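PDB 4ZDM: glutamate receptor kainate-like protein from Pleurobrachia bachei, which binds glycine in its extracellular ligand-binding domain and probably serves as a subunit of a glycine-gated ion channel of the ionotropic glutamate receptor family. Local coordinates for residues A118-D123 / V206-T211; L131-Q136 / N162-D167; I195-K200 / K250-K255. One frame throughout, in Å; residues are numbered along the deposited sequence.

From the N terminus, the chain first reaches contact 1 at 118-123, near the end of strand 112-121. Contact 2 follows: 131-136 meets 162-167 on helix 159-167, closing a shorter loop wholly nested inside that of contact 1. Contact 3 opens at 195-200, before contact 1 closes at 206-211, so those two loops cross; contact 3 closes last, at 250-255. Contacts 1 and 2 lie in lobe 2 of the two-lobed domain, whereas contact 3 joins lobe 2 to the C-terminal helix 243-254 of lobe 1. Contacts 1 and 3 touch directly, Leu119 CD2 lying 3.9 Å from Ile195 CG1; contact 2 touches neither.

Contact 1. Residues A118-D123 / V206-T211; sequences ALVKSD and VQIGET
Val120 and Val206 form an antiparallel hydrogen-bonded pair, and their side chains lie next to each other on one face of the lobe 2 sheet, pointing the same way. Their methyls meet at 3.8 Å, Val120 CG1 to Val206 CG2. Each of these branches takes the crowded position between its own backbone N and carbonyl carbon: Val120 chi1 of 68° puts CG1 there directly, while in Val206 a chi1 of -59° sets CG1 anti to the carbonyl carbon and leaves CG2 in that place. Val120 CG1 also touches the end of Ile208, 3.9 Å from its CD1, and Val187 of strand 186-192 packs on Ala118, Val120 and Ile208. The other Val206 branch, CG1, is 4.0 Å from Ser122 CB, while the Ser122 hydroxyl is engaged by Asp126. On the reverse face, the non-hydrogen-bonded pair Leu119 and Gln207 cross obliquely, Gln207 running extended beyond CG, and Leu119 CD1 meets the aliphatic Gln207 CG at 4.0 Å. Three backbone bonds fix the register, among them Val206 N to Val120 O at 2.9 Å. Beyond them, a water accepts from Ala118 N and lies near Ile208 O and Glu210 O, linking the strand to the turn that follows Ile208. The chemistry implies a division of labour: main-chain polar groups set the pairing, while methyl-to-methyl contacts fill the valine face without any polar side-chain bond between the strands.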
# COMPACT_ATOMS: atom_id res chain seq x y z
N ALA A 118 -23.99 9.78 -27.64
CA ALA A 118 -23.21 10.19 -28.81
C ALA A 118 -23.41 11.70 -28.98
O ALA A 118 -24.55 12.11 -29.28
CB ALA A 118 -23.68 9.43 -30.02
N LEU A 119 -22.37 12.49 -28.72
CA LEU A 119 -22.51 13.94 -28.76
C LEU A 119 -21.67 14.51 -29.92
O LEU A 119 -20.64 13.94 -30.31
CB LEU A 119 -22.12 14.54 -27.40
CG LEU A 119 -23.22 14.55 -26.33
CD1 LEU A 119 -23.66 13.15 -25.91
CD2 LEU A 119 -22.72 15.39 -25.14
N VAL A 120 -22.14 15.63 -30.47
CA VAL A 120 -21.54 16.20 -31.68
C VAL A 120 -21.76 17.70 -31.68
O VAL A 120 -22.75 18.16 -31.10
CB VAL A 120 -22.15 15.53 -32.96
CG1 VAL A 120 -23.62 15.93 -33.12
CG2 VAL A 120 -21.32 15.85 -34.22
N LYS A 121 -20.89 18.41 -32.38
CA LYS A 121 -21.10 19.86 -32.62
C LYS A 121 -22.18 19.97 -33.73
O LYS A 121 -22.03 19.40 -34.79
CB LYS A 121 -19.81 20.55 -33.03
CG LYS A 121 -19.91 22.09 -33.15
CD LYS A 121 -18.59 22.65 -33.70
CE LYS A 121 -18.75 24.06 -34.27
NZ LYS A 121 -17.48 24.46 -34.95
N SER A 122 -23.29 20.62 -33.42
CA SER A 122 -24.44 20.65 -34.33
C SER A 122 -24.11 21.36 -35.63
O SER A 122 -23.54 22.45 -35.62
CB SER A 122 -25.64 21.34 -33.66
OG SER A 122 -26.80 21.23 -34.47
N ASP A 123 -24.45 20.71 -36.74
CA ASP A 123 -24.24 21.24 -38.09
C ASP A 123 -25.57 21.56 -38.74
O ASP A 123 -25.61 22.02 -39.88
CB ASP A 123 -23.50 20.23 -38.97
CG ASP A 123 -22.02 20.19 -38.69
OD1 ASP A 123 -21.50 21.16 -38.09
OD2 ASP A 123 -21.37 19.20 -39.08
N VAL A 206 -24.84 18.89 -29.23
CA VAL A 206 -26.11 18.17 -29.08
C VAL A 206 -25.89 16.66 -28.99
O VAL A 206 -24.88 16.12 -29.44
CB VAL A 206 -27.04 18.45 -30.25
CG1 VAL A 206 -27.32 19.96 -30.33
CG2 VAL A 206 -26.46 17.93 -31.54
N GLN A 207 -26.90 15.98 -28.46
CA GLN A 207 -26.88 14.53 -28.38
C GLN A 207 -27.66 13.92 -29.54
O GLN A 207 -28.76 14.35 -29.86
CB GLN A 207 -27.46 14.06 -27.04
CG GLN A 207 -27.49 12.55 -26.95
CD GLN A 207 -27.75 11.97 -25.53
OE1 GLN A 207 -27.88 10.73 -25.36
NE2 GLN A 207 -27.79 12.80 -24.54
N ILE A 208 -27.05 12.95 -30.19
CA ILE A 208 -27.73 12.23 -31.27
C ILE A 208 -28.61 11.11 -30.74
O ILE A 208 -28.12 10.12 -30.18
CB ILE A 208 -26.72 11.63 -32.21
CG1 ILE A 208 -25.89 12.71 -32.89
CG2 ILE A 208 -27.42 10.76 -33.26
CD1 ILE A 208 -24.61 12.22 -33.52
N GLY A 209 -29.92 11.27 -30.90
CA GLY A 209 -30.82 10.25 -30.42
C GLY A 209 -30.83 10.12 -28.91
O GLY A 209 -30.54 11.07 -28.18
N GLU A 210 -31.17 8.92 -28.46
CA GLU A 210 -31.35 8.62 -27.07
C GLU A 210 -30.10 8.02 -26.43
O GLU A 210 -29.23 7.48 -27.10
CB GLU A 210 -32.52 7.64 -26.91
CG GLU A 210 -33.87 8.20 -27.40
CD GLU A 210 -34.31 9.44 -26.62
OE1 GLU A 210 -34.42 9.35 -25.38
OE2 GLU A 210 -34.53 10.51 -27.24
N THR A 211 -30.01 8.13 -25.10
CA THR A 211 -29.00 7.43 -24.31
C THR A 211 -29.18 5.96 -24.55
O THR A 211 -30.29 5.53 -24.86
CB THR A 211 -29.12 7.85 -22.83
OG1 THR A 211 -28.79 9.25 -22.76
CG2 THR A 211 -28.18 6.99 -21.87
O HOH W 1 -26.98 9.20 -27.81

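Contact 2. Residues L131-Q136 / N162-D167; sequences LELLNQ and NRIAED
Ile164 and Leu134 lead a purely apolar side-chain contact in lobe 2 of the bilobed ligand-binding fold, where the 3-10 turn 131-134 packs against helix 159-167. The Ile164 methyl CD1 lies 3.7 Å from Leu134 CD2 and touches Leu134 CG as well. A chi2 of -76° folds CD1 out of the extended course, so that it also comes to 4.0 Å from Leu133 CB. One bond nearer its own backbone, Ile164 CG1 receives Leu131 CD2 at 3.9 Å. Three leucines of one turn thus meet a single isoleucine branch. Leu134 CD2 is shared with the neighbouring helix residue, pressing on the methylene Arg163 CG at 3.6 Å.

What positions these groups lies in the next shell. The bend of Arg163 at chi2 (98°) sends its guanidinium forward along its own helix to a salt bridge one turn on, with NE 3.0 Å from Asp167 OD2; the aliphatic root is left against Leu134. Trp141 of strand 140-144 packs on Leu133 and Asp167, and its indole NE1 donates to Ile164 O, tying this part of the helix to the sheet. Ile164 also touches Ile189 of strand 186-192, and Leu133 touches Val187 of the same strand. The turn is held from its own far end: Gln136 NE2 donates to Leu133 O at 3.0 Å, in the carbonyl plane and almost straight at 175°.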
# COMPACT_ATOMS: atom_id res chain seq x y z
N LEU A 131 -26.54 4.67 -34.57
CA LEU A 131 -26.14 3.67 -35.55
C LEU A 131 -26.15 4.21 -36.99
O LEU A 131 -25.57 3.58 -37.86
CB LEU A 131 -27.03 2.43 -35.42
CG LEU A 131 -26.72 1.63 -34.15
CD1 LEU A 131 -27.62 0.43 -34.08
CD2 LEU A 131 -25.28 1.20 -34.14
N GLU A 132 -26.74 5.38 -37.22
CA GLU A 132 -26.69 6.01 -38.55
C GLU A 132 -25.23 6.32 -38.92
O GLU A 132 -24.93 6.57 -40.09
CB GLU A 132 -27.56 7.26 -38.60
CG GLU A 132 -29.06 6.94 -38.54
CD GLU A 132 -29.95 8.16 -38.52
OE1 GLU A 132 -29.45 9.30 -38.45
OE2 GLU A 132 -31.18 7.97 -38.58
N LEU A 133 -24.31 6.32 -37.93
CA LEU A 133 -22.89 6.57 -38.23
C LEU A 133 -22.31 5.56 -39.20
O LEU A 133 -21.38 5.85 -39.97
CB LEU A 133 -22.05 6.58 -36.94
CG LEU A 133 -22.20 7.82 -36.06
CD1 LEU A 133 -21.58 7.51 -34.71
CD2 LEU A 133 -21.52 9.00 -36.72
N LEU A 134 -22.90 4.38 -39.21
CA LEU A 134 -22.37 3.31 -40.01
C LEU A 134 -22.70 3.47 -41.47
O LEU A 134 -22.15 2.74 -42.26
CB LEU A 134 -22.88 1.95 -39.52
CG LEU A 134 -22.47 1.60 -38.10
CD1 LEU A 134 -23.14 0.34 -37.68
CD2 LEU A 134 -21.00 1.47 -38.04
N ASN A 135 -23.56 4.40 -41.84
CA ASN A 135 -23.98 4.48 -43.25
C ASN A 135 -23.74 5.84 -43.88
O ASN A 135 -24.42 6.20 -44.82
CB ASN A 135 -25.44 4.11 -43.36
CG ASN A 135 -25.77 2.85 -42.59
OD1 ASN A 135 -25.38 1.75 -43.00
ND2 ASN A 135 -26.44 3.01 -41.45
N GLN A 136 -22.76 6.58 -43.36
CA GLN A 136 -22.52 7.94 -43.81
C GLN A 136 -21.03 8.21 -43.80
O GLN A 136 -20.26 7.38 -43.31
CB GLN A 136 -23.27 8.94 -42.94
CG GLN A 136 -22.95 8.86 -41.44
CD GLN A 136 -21.67 9.53 -41.08
OE1 GLN A 136 -21.50 10.72 -41.34
NE2 GLN A 136 -20.77 8.80 -40.41
N ASN A 162 -20.50 -3.40 -32.20
CA ASN A 162 -19.13 -3.86 -32.37
C ASN A 162 -18.45 -3.08 -33.48
O ASN A 162 -17.29 -2.72 -33.38
CB ASN A 162 -19.02 -5.36 -32.73
CG ASN A 162 -19.65 -6.33 -31.71
OD1 ASN A 162 -19.96 -7.48 -32.08
ND2 ASN A 162 -19.81 -5.93 -30.46
N ARG A 163 -19.20 -2.84 -34.56
CA ARG A 163 -18.65 -2.15 -35.73
C ARG A 163 -18.38 -0.68 -35.38
O ARG A 163 -17.40 -0.11 -35.82
CB ARG A 163 -19.63 -2.27 -36.91
CG ARG A 163 -19.17 -1.62 -38.21
CD ARG A 163 -18.54 -2.61 -39.19
NE ARG A 163 -17.91 -1.85 -40.25
CZ ARG A 163 -18.39 -1.73 -41.49
NH1 ARG A 163 -19.51 -2.33 -41.82
NH2 ARG A 163 -17.76 -1.00 -42.37
N ILE A 164 -19.29 -0.07 -34.62
CA ILE A 164 -19.02 1.28 -34.11
C ILE A 164 -17.67 1.34 -33.37
O ILE A 164 -16.89 2.27 -33.56
CB ILE A 164 -20.19 1.72 -33.21
CG1 ILE A 164 -21.46 1.96 -34.02
CG2 ILE A 164 -19.76 2.97 -32.40
CD1 ILE A 164 -21.47 3.27 -34.79
N ALA A 165 -17.36 0.37 -32.50
CA ALA A 165 -16.11 0.44 -31.75
C ALA A 165 -14.94 0.21 -32.68
O ALA A 165 -13.91 0.86 -32.54
CB ALA A 165 -16.12 -0.56 -30.64
N GLU A 166 -15.12 -0.74 -33.59
CA GLU A 166 -14.09 -1.14 -34.55
C GLU A 166 -13.61 0.05 -35.37
O GLU A 166 -12.43 0.31 -35.48
CB GLU A 166 -14.64 -2.24 -35.48
CG GLU A 166 -13.73 -2.68 -36.63
CD GLU A 166 -14.44 -3.66 -37.64
OE1 GLU A 166 -15.41 -4.37 -37.28
OE2 GLU A 166 -14.01 -3.68 -38.82
N ASP A 167 -14.56 0.78 -35.91
CA ASP A 167 -14.25 1.86 -36.84
C ASP A 167 -14.08 3.23 -36.18
O ASP A 167 -13.75 4.23 -36.82
CB ASP A 167 -15.32 1.94 -37.90
CG ASP A 167 -15.25 0.75 -38.87
OD1 ASP A 167 -14.20 0.09 -38.93
OD2 ASP A 167 -16.25 0.48 -39.53

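Contact 3. Residues I195-K200 / K250-K255; sequences INYATK and KYENQK
Lys255 reaches from the end of helix 243-254 across the ring of Tyr197, and nearly every step of its side chain finds a partner. Its CB sits 4.0 Å from Tyr197 CE2. The chain then runs fully extended, which carries CD over one ring face, offset toward the rim and 3.8 Å from Tyr197 CZ; with its direction from the ring centre only 21° off the normal, this is a CH-pi contact. CE passes on to the Tyr197 carbonyl, and NZ donates a hydrogen bond to Tyr197 O at 3.0 Å and a second, weak one to Ala198 O. An off-centre cation-pi contact places Lys255 NZ 4.9 Å from the centroid of the Tyr197 ring. The same NZ donates to a water that also lies near Lys200 O. In the bilobed fold of glutamate receptor ligand-binding domains, this ties the C-terminal helix of lobe 1 to helix 194-198 of lobe 2. The ammonium meets the carbonyl end of that helix, where its positive charge would probably be favoured.

Tyr197 reaches across because CG is anti to its backbone N (chi1 168°). The ring then presents its edge to helix 243-254, CE2 lying 3.5 Å from Tyr251 O. A water sits in the plane of the Tyr197 ring, 2.6 Å from Tyr197 OH, and donates to Tyr251 O at 2.7 Å. A leucine in place of Tyr197 would probably leave Lys255 CD without the ring face beneath it and the water at Tyr251 O without its hydroxyl partner.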
# COMPACT_ATOMS: atom_id res chain seq x y z
N ILE A 195 -20.61 13.46 -19.29
CA ILE A 195 -20.38 14.26 -20.48
C ILE A 195 -21.35 15.44 -20.58
O ILE A 195 -21.03 16.42 -21.27
CB ILE A 195 -20.38 13.38 -21.75
CG1 ILE A 195 -19.78 14.14 -22.91
CG2 ILE A 195 -21.78 12.92 -22.10
CD1 ILE A 195 -19.54 13.28 -24.08
N ASN A 196 -22.48 15.39 -19.90
CA ASN A 196 -23.37 16.53 -19.87
C ASN A 196 -22.82 17.59 -18.94
O ASN A 196 -22.98 18.78 -19.22
CB ASN A 196 -24.77 16.12 -19.44
CG ASN A 196 -25.49 15.24 -20.45
OD1 ASN A 196 -26.33 14.40 -20.07
ND2 ASN A 196 -25.17 15.39 -21.71
N TYR A 197 -22.15 17.20 -17.85
CA TYR A 197 -21.44 18.16 -17.04
C TYR A 197 -20.31 18.80 -17.86
O TYR A 197 -20.10 20.01 -17.85
CB TYR A 197 -20.88 17.49 -15.77
CG TYR A 197 -19.90 18.34 -15.00
CD1 TYR A 197 -18.56 18.35 -15.35
CD2 TYR A 197 -20.31 19.15 -13.93
CE1 TYR A 197 -17.65 19.14 -14.69
CE2 TYR A 197 -19.39 19.95 -13.25
CZ TYR A 197 -18.06 19.93 -13.65
OH TYR A 197 -17.15 20.72 -12.97
N ALA A 198 -19.55 17.98 -18.56
CA ALA A 198 -18.34 18.43 -19.28
C ALA A 198 -18.69 19.43 -20.36
O ALA A 198 -17.84 20.28 -20.70
CB ALA A 198 -17.59 17.24 -19.89
N THR A 199 -19.91 19.35 -20.90
CA THR A 199 -20.37 20.23 -21.98
C THR A 199 -21.44 21.20 -21.56
O THR A 199 -22.11 21.79 -22.40
CB THR A 199 -20.88 19.39 -23.19
OG1 THR A 199 -21.98 18.55 -22.81
CG2 THR A 199 -19.75 18.58 -23.74
N LYS A 200 -21.58 21.41 -20.25
CA LYS A 200 -22.57 22.34 -19.72
C LYS A 200 -22.35 23.72 -20.30
O LYS A 200 -21.23 24.21 -20.32
CB LYS A 200 -22.49 22.38 -18.19
CG LYS A 200 -23.59 23.19 -17.50
CD LYS A 200 -23.37 23.27 -15.98
CE LYS A 200 -24.25 24.33 -15.30
NZ LYS A 200 -23.45 25.32 -14.46
N LYS A 250 -24.41 20.02 -6.59
CA LYS A 250 -23.56 21.09 -6.12
C LYS A 250 -22.42 21.37 -7.11
O LYS A 250 -22.11 22.55 -7.42
CB LYS A 250 -23.00 20.76 -4.74
CG LYS A 250 -22.06 21.82 -4.21
CD LYS A 250 -21.54 21.50 -2.83
CE LYS A 250 -20.50 20.43 -2.91
NZ LYS A 250 -19.93 20.26 -1.56
N TYR A 251 -21.75 20.32 -7.58
CA TYR A 251 -20.66 20.54 -8.51
C TYR A 251 -21.14 21.00 -9.87
O TYR A 251 -20.48 21.84 -10.50
CB TYR A 251 -19.81 19.24 -8.63
CG TYR A 251 -18.84 19.10 -7.48
CD1 TYR A 251 -17.60 19.70 -7.53
CD2 TYR A 251 -19.18 18.44 -6.33
CE1 TYR A 251 -16.74 19.62 -6.48
CE2 TYR A 251 -18.34 18.37 -5.24
CZ TYR A 251 -17.11 18.96 -5.32
OH TYR A 251 -16.22 18.91 -4.29
N GLU A 252 -22.29 20.50 -10.32
CA GLU A 252 -22.90 20.94 -11.57
C GLU A 252 -23.19 22.44 -11.52
O GLU A 252 -22.95 23.17 -12.46
CB GLU A 252 -24.19 20.16 -11.79
CG GLU A 252 -24.55 19.78 -13.17
CD GLU A 252 -25.81 18.91 -13.14
OE1 GLU A 252 -26.36 18.71 -12.03
OE2 GLU A 252 -26.24 18.43 -14.20
N ASN A 253 -23.68 22.89 -10.38
CA ASN A 253 -23.99 24.32 -10.21
C ASN A 253 -22.75 25.20 -10.01
O ASN A 253 -22.79 26.41 -10.30
CB ASN A 253 -24.96 24.48 -9.05
CG ASN A 253 -26.34 23.93 -9.37
OD1 ASN A 253 -26.81 24.03 -10.50
ND2 ASN A 253 -26.99 23.31 -8.38
N GLN A 254 -21.66 24.65 -9.50
CA GLN A 254 -20.41 25.39 -9.34
C GLN A 254 -19.78 25.70 -10.70
O GLN A 254 -18.95 26.59 -10.82
CB GLN A 254 -19.38 24.63 -8.49
CG GLN A 254 -19.68 24.60 -7.01
CD GLN A 254 -18.60 23.94 -6.19
OE1 GLN A 254 -17.60 23.44 -6.73
NE2 GLN A 254 -18.79 23.93 -4.86
N LYS A 255 -20.17 24.97 -11.74
CA LYS A 255 -19.57 25.19 -13.06
C LYS A 255 -20.32 26.32 -13.77
O LYS A 255 -21.50 26.15 -14.09
CB LYS A 255 -19.58 23.89 -13.90
CG LYS A 255 -19.03 24.10 -15.27
CD LYS A 255 -18.77 22.82 -16.00
CE LYS A 255 -18.46 23.14 -17.46
NZ LYS A 255 -17.87 21.98 -18.16
O HOH W 2 -17.75 21.87 -10.71
O HOH W 3 -18.43 23.41 -20.63